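PDB 3UUW: putative oxidoreductase with NAD(P)-binding Rossmann-fold domain from Clostridium difficile, which probably binds a nicotinamide adenine dinucleotide cofactor, NAD(P), through its Rossmann-fold domain and acts as a dehydrogenase on a substrate that has not been identified. Local coordinates for residues 187-192 with 198-203; 124-129 with 223-228; 96-101 with 163-168; 289-292 with 297-300; 134-139 with 175-180. All blocks are in the same frame, centred on the assembly; numbering follows the deposited sequence. Where two conformers were deposited one is given.

Contact 1 (187-192 with 198-203); sequences GEDLFL and LIFVSH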
# COMPACT_ATOMS: atom_id res chain seq x y z
N GLY A 187 25.60 12.27 -16.11
CA GLY A 187 25.91 10.95 -15.59
C GLY A 187 25.26 9.92 -16.48
O GLY A 187 24.19 10.19 -17.07
N GLU A 188 25.91 8.76 -16.60
CA GLU A 188 25.45 7.64 -17.42
C GLU A 188 25.94 6.29 -16.88
O GLU A 188 27.12 6.14 -16.51
CB GLU A 188 25.92 7.78 -18.89
CG GLU A 188 25.64 6.54 -19.75
CD GLU A 188 26.08 6.68 -21.19
OE1 GLU A 188 25.37 7.37 -21.96
OE2 GLU A 188 27.13 6.07 -21.56
N ASP A 189 25.02 5.32 -16.84
CA ASP A 189 25.37 3.91 -16.65
C ASP A 189 24.84 3.23 -17.91
O ASP A 189 23.70 3.45 -18.31
CB ASP A 189 24.65 3.28 -15.46
CG ASP A 189 24.99 3.92 -14.14
OD1 ASP A 189 26.15 4.33 -13.94
OD2 ASP A 189 24.07 3.98 -13.28
N LEU A 190 25.65 2.38 -18.53
CA LEU A 190 25.13 1.63 -19.66
C LEU A 190 25.75 0.25 -19.61
O LEU A 190 26.93 0.09 -19.89
CB LEU A 190 25.41 2.35 -20.97
CG LEU A 190 24.94 1.61 -22.22
CD1 LEU A 190 23.42 1.57 -22.27
CD2 LEU A 190 25.50 2.28 -23.46
N PHE A 191 24.94 -0.73 -19.24
CA PHE A 191 25.40 -2.11 -19.04
C PHE A 191 24.82 -3.01 -20.12
O PHE A 191 23.59 -3.08 -20.29
CB PHE A 191 25.01 -2.64 -17.65
CG PHE A 191 25.42 -1.75 -16.50
CD1 PHE A 191 26.51 -0.87 -16.60
CD2 PHE A 191 24.74 -1.82 -15.28
CE1 PHE A 191 26.88 -0.06 -15.53
CE2 PHE A 191 25.11 -1.01 -14.20
CZ PHE A 191 26.18 -0.12 -14.34
N LEU A 192 25.72 -3.71 -20.81
CA LEU A 192 25.38 -4.56 -21.93
C LEU A 192 25.86 -5.97 -21.71
O LEU A 192 26.85 -6.19 -21.02
CB LEU A 192 26.05 -4.04 -23.22
CG LEU A 192 25.79 -2.57 -23.58
CD1 LEU A 192 26.59 -2.17 -24.84
CD2 LEU A 192 24.31 -2.29 -23.76
N LEU A 198 20.97 -4.78 -24.34
CA LEU A 198 20.78 -3.88 -23.20
C LEU A 198 20.34 -4.62 -21.94
O LEU A 198 19.34 -5.34 -21.95
CB LEU A 198 19.71 -2.82 -23.52
CG LEU A 198 19.44 -1.78 -22.41
CD1 LEU A 198 20.68 -0.97 -22.12
CD2 LEU A 198 18.29 -0.87 -22.79
N ILE A 199 21.09 -4.41 -20.86
CA ILE A 199 20.69 -4.90 -19.53
C ILE A 199 20.11 -3.75 -18.71
O ILE A 199 18.98 -3.81 -18.21
CB ILE A 199 21.88 -5.48 -18.73
CG1 ILE A 199 22.52 -6.68 -19.43
CG2 ILE A 199 21.42 -5.88 -17.30
CD1 ILE A 199 23.83 -7.11 -18.82
N PHE A 200 20.89 -2.69 -18.56
CA PHE A 200 20.49 -1.55 -17.74
C PHE A 200 21.05 -0.27 -18.31
O PHE A 200 22.16 -0.25 -18.81
CB PHE A 200 21.02 -1.76 -16.32
CG PHE A 200 20.76 -0.62 -15.39
CD1 PHE A 200 19.54 -0.50 -14.75
CD2 PHE A 200 21.73 0.34 -15.16
CE1 PHE A 200 19.27 0.58 -13.90
CE2 PHE A 200 21.46 1.41 -14.31
CZ PHE A 200 20.23 1.51 -13.66
N VAL A 201 20.26 0.81 -18.24
CA VAL A 201 20.71 2.12 -18.66
C VAL A 201 20.16 3.14 -17.70
O VAL A 201 19.03 3.02 -17.23
CB VAL A 201 20.29 2.46 -20.11
CG1 VAL A 201 18.79 2.46 -20.26
CG2 VAL A 201 20.86 3.82 -20.56
N SER A 202 20.96 4.15 -17.43
CA SER A 202 20.55 5.25 -16.58
C SER A 202 21.29 6.51 -16.95
O SER A 202 22.43 6.45 -17.42
CB SER A 202 20.80 4.91 -15.11
OG SER A 202 20.53 6.03 -14.30
N HIS A 203 20.62 7.64 -16.76
CA HIS A 203 21.20 8.95 -17.00
C HIS A 203 20.78 9.94 -15.95
O HIS A 203 19.75 9.79 -15.32
CB HIS A 203 20.81 9.49 -18.36
CG HIS A 203 21.46 8.74 -19.48
ND1 HIS A 203 20.88 7.63 -20.05
CD2 HIS A 203 22.66 8.89 -20.05
CE1 HIS A 203 21.70 7.15 -20.97
NE2 HIS A 203 22.80 7.88 -20.98
O HOH W 1 22.07 4.57 -11.68
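Glu188 and His203 lie side by side on one face of this two-stranded pairing. His203 NE2 donates to Glu188 OE1 over 2.8 Å, meeting that oxygen on its anti side, near the ring plane but with carboxylate and imidazole 85° apart. Tyr168 takes the other ring nitrogen, ND1. The same face is tightly filled: Leu190 CD1 touches Leu198 CD1 at 3.7 Å and Val201 CG2 at 3.8 Å, and helix 160-179 covers Leu192, Leu198 and Val201. Strands 184-192 and 198-206 form an antiparallel beta hairpin at one border of the mixed sheet, interrupted by a classic beta bulge. Ile199 and Phe200 both stand opposite Phe191, whose O therefore accepts two N-H groups, from Ile199 N at 2.9 Å and from Phe200 N at 3.2 Å. Ile199 CB consequently sits 3.3 Å from Phe191 O. The other face is less closely packed within the pair, holds a water and is completed by the second subunit. The Phe191 and Phe200 rings meet obliquely through their CD2 atoms, 3.7 Å apart. Beside them Asp189 OD2 lies at the edge of the Phe200 ring and accepts from a water at 2.6 Å, while Asp189 OD1 is gripped by Lys204 and Lys206 of the second subunit.

Contact 2 (124-129 with 223-228); sequences FNRRFC and KLEQVE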
# COMPACT_ATOMS: atom_id res chain seq x y z
N PHE A 124 3.93 9.98 -28.72
CA PHE A 124 4.45 9.98 -27.35
C PHE A 124 3.27 10.07 -26.41
O PHE A 124 2.95 11.13 -25.86
CB PHE A 124 5.48 11.10 -27.14
CG PHE A 124 6.78 10.87 -27.86
CD1 PHE A 124 7.61 9.81 -27.48
CD2 PHE A 124 7.20 11.70 -28.87
CE1 PHE A 124 8.77 9.58 -28.14
CE2 PHE A 124 8.38 11.47 -29.52
CZ PHE A 124 9.17 10.41 -29.15
N ASN A 125 2.59 8.93 -26.23
CA ASN A 125 1.36 8.90 -25.44
C ASN A 125 1.49 9.41 -24.01
O ASN A 125 0.53 9.95 -23.45
CB ASN A 125 0.74 7.50 -25.45
CG ASN A 125 1.68 6.46 -24.93
OD1 ASN A 125 2.68 6.15 -25.59
ND2 ASN A 125 1.42 5.96 -23.72
N ARG A 126 2.67 9.26 -23.41
CA ARG A 126 2.86 9.67 -22.03
C ARG A 126 2.63 11.17 -21.81
O ARG A 126 2.21 11.58 -20.74
CB ARG A 126 4.22 9.19 -21.52
CG ARG A 126 4.26 7.72 -21.31
CD ARG A 126 5.66 7.19 -21.27
NE ARG A 126 5.63 5.77 -20.96
CZ ARG A 126 5.24 4.83 -21.81
NH1 ARG A 126 4.89 5.13 -23.05
NH2 ARG A 126 5.22 3.56 -21.40
N ARG A 127 2.85 11.99 -22.85
CA ARG A 127 2.55 13.43 -22.76
C ARG A 127 1.06 13.72 -22.59
O ARG A 127 0.66 14.85 -22.25
CB ARG A 127 3.09 14.16 -23.98
CG ARG A 127 4.56 14.03 -24.22
CD ARG A 127 4.99 15.13 -25.17
NE ARG A 127 6.32 14.95 -25.73
CZ ARG A 127 6.95 15.87 -26.45
NH1 ARG A 127 6.42 17.08 -26.63
NH2 ARG A 127 8.15 15.61 -26.96
N PHE A 128 0.22 12.70 -22.84
CA PHE A 128 -1.22 12.80 -22.71
C PHE A 128 -1.79 11.89 -21.62
O PHE A 128 -3.01 11.79 -21.45
CB PHE A 128 -1.90 12.49 -24.06
CG PHE A 128 -1.69 13.55 -25.09
CD1 PHE A 128 -0.50 13.64 -25.77
CD2 PHE A 128 -2.67 14.49 -25.34
CE1 PHE A 128 -0.30 14.62 -26.70
CE2 PHE A 128 -2.47 15.48 -26.27
CZ PHE A 128 -1.28 15.54 -26.95
N CYS A 129 -0.90 11.21 -20.89
CA CYS A 129 -1.30 10.37 -19.78
C CYS A 129 -1.97 11.30 -18.75
O CYS A 129 -1.35 12.22 -18.25
CB CYS A 129 -0.08 9.64 -19.22
SG CYS A 129 -0.35 8.85 -17.62
N LYS A 223 7.39 -5.69 -14.02
CA LYS A 223 7.19 -4.64 -14.99
C LYS A 223 6.62 -3.46 -14.21
O LYS A 223 5.51 -3.55 -13.66
CB LYS A 223 6.24 -5.11 -16.07
CG LYS A 223 5.96 -4.08 -17.13
CD LYS A 223 5.06 -4.67 -18.22
CE LYS A 223 4.44 -3.59 -19.08
NZ LYS A 223 5.48 -2.79 -19.78
N LEU A 224 7.40 -2.38 -14.15
CA LEU A 224 7.07 -1.17 -13.41
C LEU A 224 7.35 0.06 -14.27
O LEU A 224 8.22 0.04 -15.13
CB LEU A 224 7.97 -1.12 -12.15
CG LEU A 224 8.04 0.11 -11.24
CD1 LEU A 224 6.65 0.51 -10.73
CD2 LEU A 224 9.00 -0.16 -10.07
N GLU A 225 6.56 1.11 -14.10
CA GLU A 225 6.94 2.42 -14.60
C GLU A 225 6.61 3.36 -13.47
O GLU A 225 5.61 3.18 -12.79
CB GLU A 225 6.21 2.80 -15.88
CG GLU A 225 6.58 4.18 -16.42
CD GLU A 225 6.13 4.43 -17.84
OE1 GLU A 225 5.97 3.44 -18.59
OE2 GLU A 225 5.93 5.61 -18.19
N GLN A 226 7.47 4.35 -13.24
CA GLN A 226 7.18 5.34 -12.23
C GLN A 226 7.80 6.68 -12.56
O GLN A 226 8.94 6.72 -13.01
CB GLN A 226 7.72 4.89 -10.86
CG GLN A 226 7.40 5.87 -9.75
CD GLN A 226 7.89 5.38 -8.42
OE1 GLN A 226 7.28 4.52 -7.80
NE2 GLN A 226 9.00 5.92 -7.97
N VAL A 227 7.02 7.74 -12.39
CA VAL A 227 7.54 9.11 -12.40
C VAL A 227 7.34 9.66 -10.97
O VAL A 227 6.27 9.51 -10.38
CB VAL A 227 6.78 9.99 -13.37
CG1 VAL A 227 7.10 11.48 -13.13
CG2 VAL A 227 7.05 9.52 -14.77
N GLU A 228 8.39 10.24 -10.41
CA GLU A 228 8.37 10.81 -9.06
C GLU A 228 8.92 12.20 -9.17
O GLU A 228 10.05 12.40 -9.68
CB GLU A 228 9.25 10.00 -8.12
CG GLU A 228 9.37 10.55 -6.72
CD GLU A 228 10.15 9.60 -5.86
OE1 GLU A 228 11.36 9.47 -6.11
OE2 GLU A 228 9.53 8.95 -4.98
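Arg126 crosses from the turn at 124-129 to Glu225, and this one pair carries the whole contact. The turn is built first. Phe124 O accepts from Arg127 N at 3.1 Å, and Asn125 O takes Phe128 N at 2.8 Å, so residues 125-128 wind as a short 3-10 segment. Next comes Arg126, with CG set opposite its carbonyl carbon (chi1 -72°) and the chain stretched from CG to NE, which sends the guanidinium straight at the strand. Glu225 approaches from the opposite direction, also extended. The two flat groups are nearly coplanar, 11° apart, and join side-on: Arg126 NE gives to Glu225 OE2 at 2.8 Å and Arg126 NH2 to Glu225 OE1 at 2.9 Å. Both oxygens use their syn lone pairs, so the carboxylate is held flat and its rotation fixed. Glu225 OE2 has a second partner in Tyr132 OH, on helix 130-138. This salt bridge ties the connection that follows strand 120-122, the last strand of the Rossmann sheet, to strand 224-231 of the C-terminal domain's mixed sheet. Lys223 NZ adds a second positive charge near the carboxylate, 6.6 Å from Arg126 NH2. After Arg126, Arg127 turns elsewhere, to Asp173 and Glu292, and Cys129 closes the walk at the N-cap of helix 130-138, its N bonded to Arg126 O at 3.1 Å.

Contact 3 (96-101 with 163-168); sequences DKPLAS and TLIDDY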
# COMPACT_ATOMS: atom_id res chain seq x y z
N ASP A 96 3.68 5.84 -34.61
CA ASP A 96 4.33 5.47 -33.35
C ASP A 96 5.80 5.87 -33.36
O ASP A 96 6.42 6.03 -34.43
CB ASP A 96 4.20 3.99 -33.07
CG ASP A 96 2.82 3.66 -32.55
OD1 ASP A 96 2.42 4.23 -31.49
OD2 ASP A 96 2.15 2.84 -33.20
N LYS A 97 6.34 6.06 -32.16
CA LYS A 97 7.73 6.44 -32.02
C LYS A 97 8.64 5.29 -32.41
O LYS A 97 8.22 4.12 -32.36
CB LYS A 97 8.03 6.94 -30.59
CG LYS A 97 7.56 6.09 -29.38
CD LYS A 97 8.30 4.78 -29.20
CE LYS A 97 7.47 3.60 -29.64
NZ LYS A 97 8.24 2.34 -29.65
N PRO A 98 9.85 5.59 -32.89
CA PRO A 98 10.37 6.91 -33.22
C PRO A 98 9.89 7.29 -34.63
O PRO A 98 9.42 6.43 -35.39
CB PRO A 98 11.87 6.69 -33.21
CG PRO A 98 12.02 5.33 -33.74
CD PRO A 98 10.85 4.55 -33.19
N LEU A 99 10.01 8.55 -34.99
CA LEU A 99 9.55 9.04 -36.30
C LEU A 99 10.15 8.19 -37.43
O LEU A 99 9.42 7.59 -38.23
CB LEU A 99 9.95 10.49 -36.47
CG LEU A 99 9.60 11.19 -37.78
CD1 LEU A 99 8.15 10.90 -38.19
CD2 LEU A 99 9.82 12.70 -37.67
N ALA A 100 11.47 8.12 -37.48
CA ALA A 100 12.16 7.30 -38.47
C ALA A 100 13.38 6.61 -37.86
O ALA A 100 13.75 6.87 -36.71
CB ALA A 100 12.53 8.16 -39.69
N SER A 101 14.02 5.72 -38.61
CA SER A 101 15.18 5.01 -38.09
C SER A 101 16.30 5.94 -37.60
O SER A 101 17.04 5.62 -36.65
CB SER A 101 15.71 4.05 -39.15
OG SER A 101 14.71 3.11 -39.51
N THR A 163 16.79 -1.21 -28.64
CA THR A 163 16.02 -1.11 -27.40
C THR A 163 15.97 0.34 -26.88
O THR A 163 14.94 0.82 -26.42
CB THR A 163 16.59 -2.07 -26.34
OG1 THR A 163 16.71 -3.37 -26.92
CG2 THR A 163 15.69 -2.14 -25.13
N LEU A 164 17.08 1.06 -26.97
CA LEU A 164 17.08 2.44 -26.53
C LEU A 164 16.07 3.31 -27.33
O LEU A 164 15.26 3.99 -26.74
CB LEU A 164 18.48 3.04 -26.64
CG LEU A 164 19.54 2.52 -25.67
CD1 LEU A 164 20.88 3.22 -25.94
CD2 LEU A 164 19.12 2.67 -24.19
N ILE A 165 16.14 3.21 -28.65
CA ILE A 165 15.30 4.00 -29.54
C ILE A 165 13.82 3.61 -29.47
O ILE A 165 12.94 4.45 -29.65
CB ILE A 165 15.78 3.87 -31.01
CG1 ILE A 165 17.20 4.43 -31.15
CG2 ILE A 165 14.86 4.63 -31.93
CD1 ILE A 165 17.28 5.91 -30.87
N ASP A 166 13.58 2.34 -29.18
CA ASP A 166 12.24 1.75 -29.17
C ASP A 166 11.51 1.91 -27.84
O ASP A 166 10.30 2.10 -27.82
CB ASP A 166 12.35 0.25 -29.49
CG ASP A 166 11.00 -0.41 -29.72
OD1 ASP A 166 10.19 0.13 -30.51
OD2 ASP A 166 10.77 -1.49 -29.13
N ASP A 167 12.25 1.82 -26.73
CA ASP A 167 11.62 1.84 -25.42
C ASP A 167 12.17 2.88 -24.46
O ASP A 167 11.39 3.60 -23.83
CB ASP A 167 11.68 0.46 -24.79
CG ASP A 167 10.63 0.26 -23.70
OD1 ASP A 167 9.79 1.17 -23.48
OD2 ASP A 167 10.63 -0.81 -23.07
N TYR A 168 13.49 2.99 -24.33
CA TYR A 168 14.05 4.01 -23.44
C TYR A 168 13.65 5.41 -23.89
O TYR A 168 13.63 6.34 -23.09
CB TYR A 168 15.56 3.91 -23.39
CG TYR A 168 16.26 4.70 -22.30
CD1 TYR A 168 15.89 4.60 -20.96
CD2 TYR A 168 17.35 5.47 -22.61
CE1 TYR A 168 16.58 5.30 -19.95
CE2 TYR A 168 18.05 6.20 -21.61
CZ TYR A 168 17.67 6.09 -20.28
OH TYR A 168 18.39 6.77 -19.32
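Lys97 reaches Asp166 with a bent chain that can be traced atom by atom. Its CB packs on the ring of Phe124, and CG is turned into the crowded position between backbone N and carbonyl carbon (chi1 49°). Two further bends, at chi2 and chi3, then fold the chain toward helix 160-179. Lys97 CD comes to 3.6 Å from Asp166 O and Lys97 CE to 3.7 Å, so the aliphatic part runs in beside the carbonyl. At the tip, Lys97 NZ gives a hydrogen bond to Asp166 O at 2.8 Å, in the carbonyl plane and on a lone pair of that oxygen. Lys97 NZ also makes a salt bridge with Asp166 OD1 at 3.1 Å. One residue thus supplies both a backbone and a side-chain acceptor, the carboxylate swinging back to meet the lysine although its CB points away.

Pro98, which follows a cis peptide bond, directs its ring toward Ile165. Its CG lies against the CG2 branch of Ile165, a contact whose exact closeness is doubtful because Ile165 has two conformers. Asp96, Lys97 and Pro98 stand just after strand 92-95, the place of the Glu-Lys-Pro motif in the Gfo/Idh/MocA family. In relatives the lysine lies by the nicotinamide and the substrate, and Lys97 may do likewise here. The helix widens into a pi-type turn over 164-168, marked by a weak bond from Tyr168 N to Thr163 O at 3.3 Å. The chemistry implies that the C-terminal domain probably helps to position the lysine tip, across the junction of the two domains, through one hydrogen bond and one salt bridge to Asp166.

Contact 4 (289-292 with 297-300); sequences NGEE and QRLL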
# COMPACT_ATOMS: atom_id res chain seq x y z
N ASN A 289 5.26 18.42 -32.58
CA ASN A 289 5.57 18.71 -33.97
C ASN A 289 6.99 19.19 -34.06
O ASN A 289 7.56 19.65 -33.06
CB ASN A 289 4.63 19.78 -34.54
CG ASN A 289 5.02 21.17 -34.13
OD1 ASN A 289 5.94 21.77 -34.69
ND2 ASN A 289 4.30 21.70 -33.15
N GLY A 290 7.58 19.07 -35.24
CA GLY A 290 8.92 19.58 -35.45
C GLY A 290 9.92 18.93 -34.53
O GLY A 290 9.95 17.71 -34.40
N GLU A 291 10.78 19.73 -33.91
CA GLU A 291 11.84 19.19 -33.06
C GLU A 291 11.29 18.35 -31.92
O GLU A 291 11.96 17.43 -31.44
CB GLU A 291 12.73 20.32 -32.52
CG GLU A 291 13.90 19.88 -31.62
CD GLU A 291 14.89 18.92 -32.28
OE1 GLU A 291 14.96 18.86 -33.55
OE2 GLU A 291 15.65 18.26 -31.52
N GLU A 292 10.07 18.63 -31.50
CA GLU A 292 9.45 17.82 -30.44
C GLU A 292 9.34 16.34 -30.84
O GLU A 292 9.40 15.46 -29.98
CB GLU A 292 8.07 18.37 -30.05
CG GLU A 292 8.15 19.71 -29.34
CD GLU A 292 8.89 19.61 -28.01
OE1 GLU A 292 8.73 18.59 -27.32
OE2 GLU A 292 9.62 20.56 -27.65
N GLN A 297 14.98 11.38 -29.47
CA GLN A 297 15.77 10.51 -30.34
C GLN A 297 17.18 11.06 -30.61
O GLN A 297 18.15 10.31 -30.64
CB GLN A 297 15.04 10.27 -31.65
CG GLN A 297 15.65 9.15 -32.48
CD GLN A 297 14.88 8.93 -33.76
OE1 GLN A 297 13.90 9.63 -34.04
NE2 GLN A 297 15.34 7.97 -34.57
N ARG A 298 17.26 12.38 -30.76
CA ARG A 298 18.52 13.06 -30.97
C ARG A 298 19.44 12.82 -29.77
O ARG A 298 20.62 12.53 -29.94
CB ARG A 298 18.28 14.56 -31.20
CG ARG A 298 19.47 15.31 -31.65
CD ARG A 298 19.19 16.82 -31.67
NE ARG A 298 18.14 17.19 -32.61
CZ ARG A 298 18.28 17.21 -33.94
NH1 ARG A 298 19.43 16.88 -34.53
NH2 ARG A 298 17.24 17.57 -34.70
N LEU A 299 18.89 12.91 -28.56
CA LEU A 299 19.69 12.69 -27.38
C LEU A 299 20.16 11.25 -27.35
O LEU A 299 21.32 10.97 -27.04
CB LEU A 299 18.88 13.05 -26.13
CG LEU A 299 19.58 12.93 -24.78
CD1 LEU A 299 20.94 13.59 -24.83
CD2 LEU A 299 18.69 13.56 -23.71
N LEU A 300 19.28 10.32 -27.70
CA LEU A 300 19.65 8.90 -27.74
C LEU A 300 20.72 8.56 -28.78
O LEU A 300 21.58 7.72 -28.54
CB LEU A 300 18.42 8.02 -27.94
CG LEU A 300 17.46 8.00 -26.75
CD1 LEU A 300 16.19 7.25 -27.08
CD2 LEU A 300 18.15 7.40 -25.53
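Glu291 and Arg298 are brought together by one bend in each chain. Glu291 leaves its backbone with CG opposite the N, then turns at chi2 (59°), which swings the carboxylate round to the helix. Arg298 also starts with CG opposite its N and runs extended until chi3 (-63°), where the chain folds and presents the NE side of the guanidinium. The side chains cross at about a right angle, yet their flat ends come within 26° of coplanar. The grip is side-on and two-pronged: Arg298 NH2 donates to Glu291 OE1 at 2.9 Å, and Arg298 NE donates to Glu291 OE2 at 2.9 Å. OE1 uses its syn lone pair, while OE2 is met on the syn side from slightly out of the carboxylate plane. Two nearly straight bonds, one to each oxygen, restrict rotation of both groups. NH2 carries a second load, a salt bridge to Glu107, so this nitrogen is shared between two carboxylates and the positive charge is probably well balanced.

Ahead of the helix the backbone turns tightly, Glu292 N bonding to Asn289 O at 3.1 Å. The salt bridge, at the protein surface, joins this turn at 289-292 to the first turn of helix 295-305, which follows it. Glu107 and Val103 place Arg298 against helix 103-116 of the Rossmann domain, whereas Leu299 and Leu300 face helix 160-179.

Contact 5 (134-139 with 175-180); sequences EIKNNA and ALWLAN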
# COMPACT_ATOMS: atom_id res chain seq x y z
N GLU A 134 -1.49 15.66 -14.66
CA GLU A 134 -1.89 16.20 -13.36
C GLU A 134 -0.69 16.54 -12.50
O GLU A 134 -0.61 17.65 -11.97
CB GLU A 134 -2.82 15.25 -12.63
CG GLU A 134 -3.37 15.83 -11.35
CD GLU A 134 -4.57 15.08 -10.80
OE1 GLU A 134 -4.96 14.05 -11.38
OE2 GLU A 134 -5.11 15.53 -9.77
N ILE A 135 0.28 15.63 -12.37
CA ILE A 135 1.41 15.91 -11.49
C ILE A 135 2.28 17.01 -12.08
O ILE A 135 2.80 17.83 -11.35
CB ILE A 135 2.24 14.64 -11.08
CG1 ILE A 135 2.90 13.95 -12.28
CG2 ILE A 135 1.33 13.66 -10.33
CD1 ILE A 135 3.94 12.85 -11.86
N LYS A 136 2.37 17.07 -13.42
CA LYS A 136 3.14 18.12 -14.06
C LYS A 136 2.50 19.47 -13.77
O LYS A 136 3.18 20.44 -13.43
CB LYS A 136 3.20 17.92 -15.56
CG LYS A 136 4.02 18.95 -16.33
CD LYS A 136 3.94 18.67 -17.84
CE LYS A 136 4.76 19.64 -18.67
NZ LYS A 136 4.09 20.97 -18.73
N ASN A 137 1.19 19.52 -13.90
CA ASN A 137 0.44 20.78 -13.70
C ASN A 137 0.48 21.26 -12.25
O ASN A 137 0.47 22.48 -11.99
CB ASN A 137 -1.02 20.60 -14.13
CG ASN A 137 -1.21 20.52 -15.63
OD1 ASN A 137 -0.35 20.93 -16.41
ND2 ASN A 137 -2.38 20.02 -16.04
N ASN A 138 0.59 20.33 -11.30
CA ASN A 138 0.53 20.67 -9.87
C ASN A 138 1.88 20.81 -9.17
O ASN A 138 1.94 21.15 -7.98
CB ASN A 138 -0.34 19.64 -9.13
CG ASN A 138 -1.78 19.73 -9.52
OD1 ASN A 138 -2.27 20.79 -9.92
ND2 ASN A 138 -2.51 18.63 -9.37
N ALA A 139 2.96 20.59 -9.91
CA ALA A 139 4.32 20.66 -9.36
C ALA A 139 4.85 22.06 -9.51
O ALA A 139 4.80 22.64 -10.61
CB ALA A 139 5.23 19.69 -10.08
N ALA A 175 10.98 12.74 -19.65
CA ALA A 175 11.92 13.58 -18.93
C ALA A 175 12.01 14.99 -19.53
O ALA A 175 11.93 15.98 -18.81
CB ALA A 175 13.30 12.93 -18.88
N LEU A 176 12.18 15.07 -20.85
CA LEU A 176 12.37 16.33 -21.51
C LEU A 176 11.08 17.16 -21.46
O LEU A 176 11.13 18.38 -21.32
CB LEU A 176 12.87 16.13 -22.94
CG LEU A 176 14.26 15.47 -23.10
CD1 LEU A 176 14.59 15.35 -24.57
CD2 LEU A 176 15.34 16.24 -22.37
N TRP A 177 9.93 16.48 -21.54
CA TRP A 177 8.62 17.14 -21.47
C TRP A 177 8.39 17.72 -20.08
O TRP A 177 7.85 18.82 -19.95
CB TRP A 177 7.54 16.14 -21.87
CG TRP A 177 6.13 16.53 -21.63
CD1 TRP A 177 5.39 17.47 -22.30
CD2 TRP A 177 5.25 15.91 -20.71
NE1 TRP A 177 4.11 17.48 -21.82
CE2 TRP A 177 3.99 16.53 -20.84
CE3 TRP A 177 5.40 14.88 -19.78
CZ2 TRP A 177 2.90 16.16 -20.07
CZ3 TRP A 177 4.31 14.52 -19.01
CH2 TRP A 177 3.08 15.17 -19.17
N LEU A 178 8.82 16.99 -19.05
CA LEU A 178 8.74 17.48 -17.67
C LEU A 178 9.78 18.55 -17.36
O LEU A 178 9.50 19.46 -16.56
CB LEU A 178 8.90 16.33 -16.68
CG LEU A 178 7.74 15.36 -16.57
CD1 LEU A 178 8.15 14.13 -15.73
CD2 LEU A 178 6.47 16.04 -15.99
N ALA A 179 10.96 18.44 -17.94
CA ALA A 179 12.01 19.42 -17.67
C ALA A 179 11.55 20.80 -18.13
O ALA A 179 11.73 21.77 -17.43
CB ALA A 179 13.30 19.06 -18.37
N ASN A 180 10.95 20.85 -19.31
CA ASN A 180 10.53 22.11 -19.92
C ASN A 180 11.65 23.16 -19.89
O ASN A 180 11.40 24.36 -19.81
CB ASN A 180 9.26 22.64 -19.26
CG ASN A 180 8.57 23.69 -20.10
OD1 ASN A 180 8.54 23.59 -21.33
ND2 ASN A 180 8.00 24.70 -19.45
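Lys136 lays its aliphatic chain between Trp177 and Leu178, and the contact contains no hydrogen bond. The first kind of interaction is CH-pi. Lys136 CD stands over one face of the indole, 3.8 Å from the centroid of the six-membered ring and 22° off its normal, with its nearest ring atom Trp177 CZ2 at 3.5 Å. It sits toward the rim of the indole, while Lys136 CE moves on toward the five-membered ring and comes 3.9 Å from Trp177 NE1.

Apolar packing forms the second group. Lys136 CB and CG each lie 3.8 Å from Leu178 CD2, the two side chains passing one another in opposite directions. Leu178 in turn rests on strands 142-150 and 224-231, so helices 130-138 and 160-179 meet where both cover the mixed sheet of the C-terminal domain.

Electrostatic effects come last and are slight. The lysine stays extended as far as CE and bends only at the end (chi4 -74°), leaving Lys136 NZ 5.1 Å from the centroid of the Trp177 five-membered ring, at most a weak cation-pi attraction. Lys136 CE also approaches Trp177 O to 3.4 Å; carbon next to an ammonium group is polarised, so the meeting is probably mildly favourable. Trp177 NE1 binds a glycerol, probably from the crystallisation liquor. Chemically, then, this lysine serves mainly through its methylenes, which pack between the two helices, while its ammonium contributes at most a weak attraction to the indole.

Overall arrangement
Along the chain, contact 3 opens first, in the Rossmann domain, and closes on helix 160-179. Contact 2 begins after strand 120-122 and closes on strand 224-231, enclosing contacts 5 and 1; contact 4 follows near the C-terminus. Helix 160-179 serves both contacts 3 and 5, whose centres lie about 21 Å apart. Contacts 1 and 2 reach the same mixed sheet with centres about 19 Å apart. Contacts 3 and 4, like 2 and 5, have centres about 11 Å apart. Direct links knit the set: His203 with Tyr168, Ala100 with Gln297, Arg127 with Glu292. The C-terminal sheet, its covering helices and the probable cofactor-binding domain are thereby joined at several points.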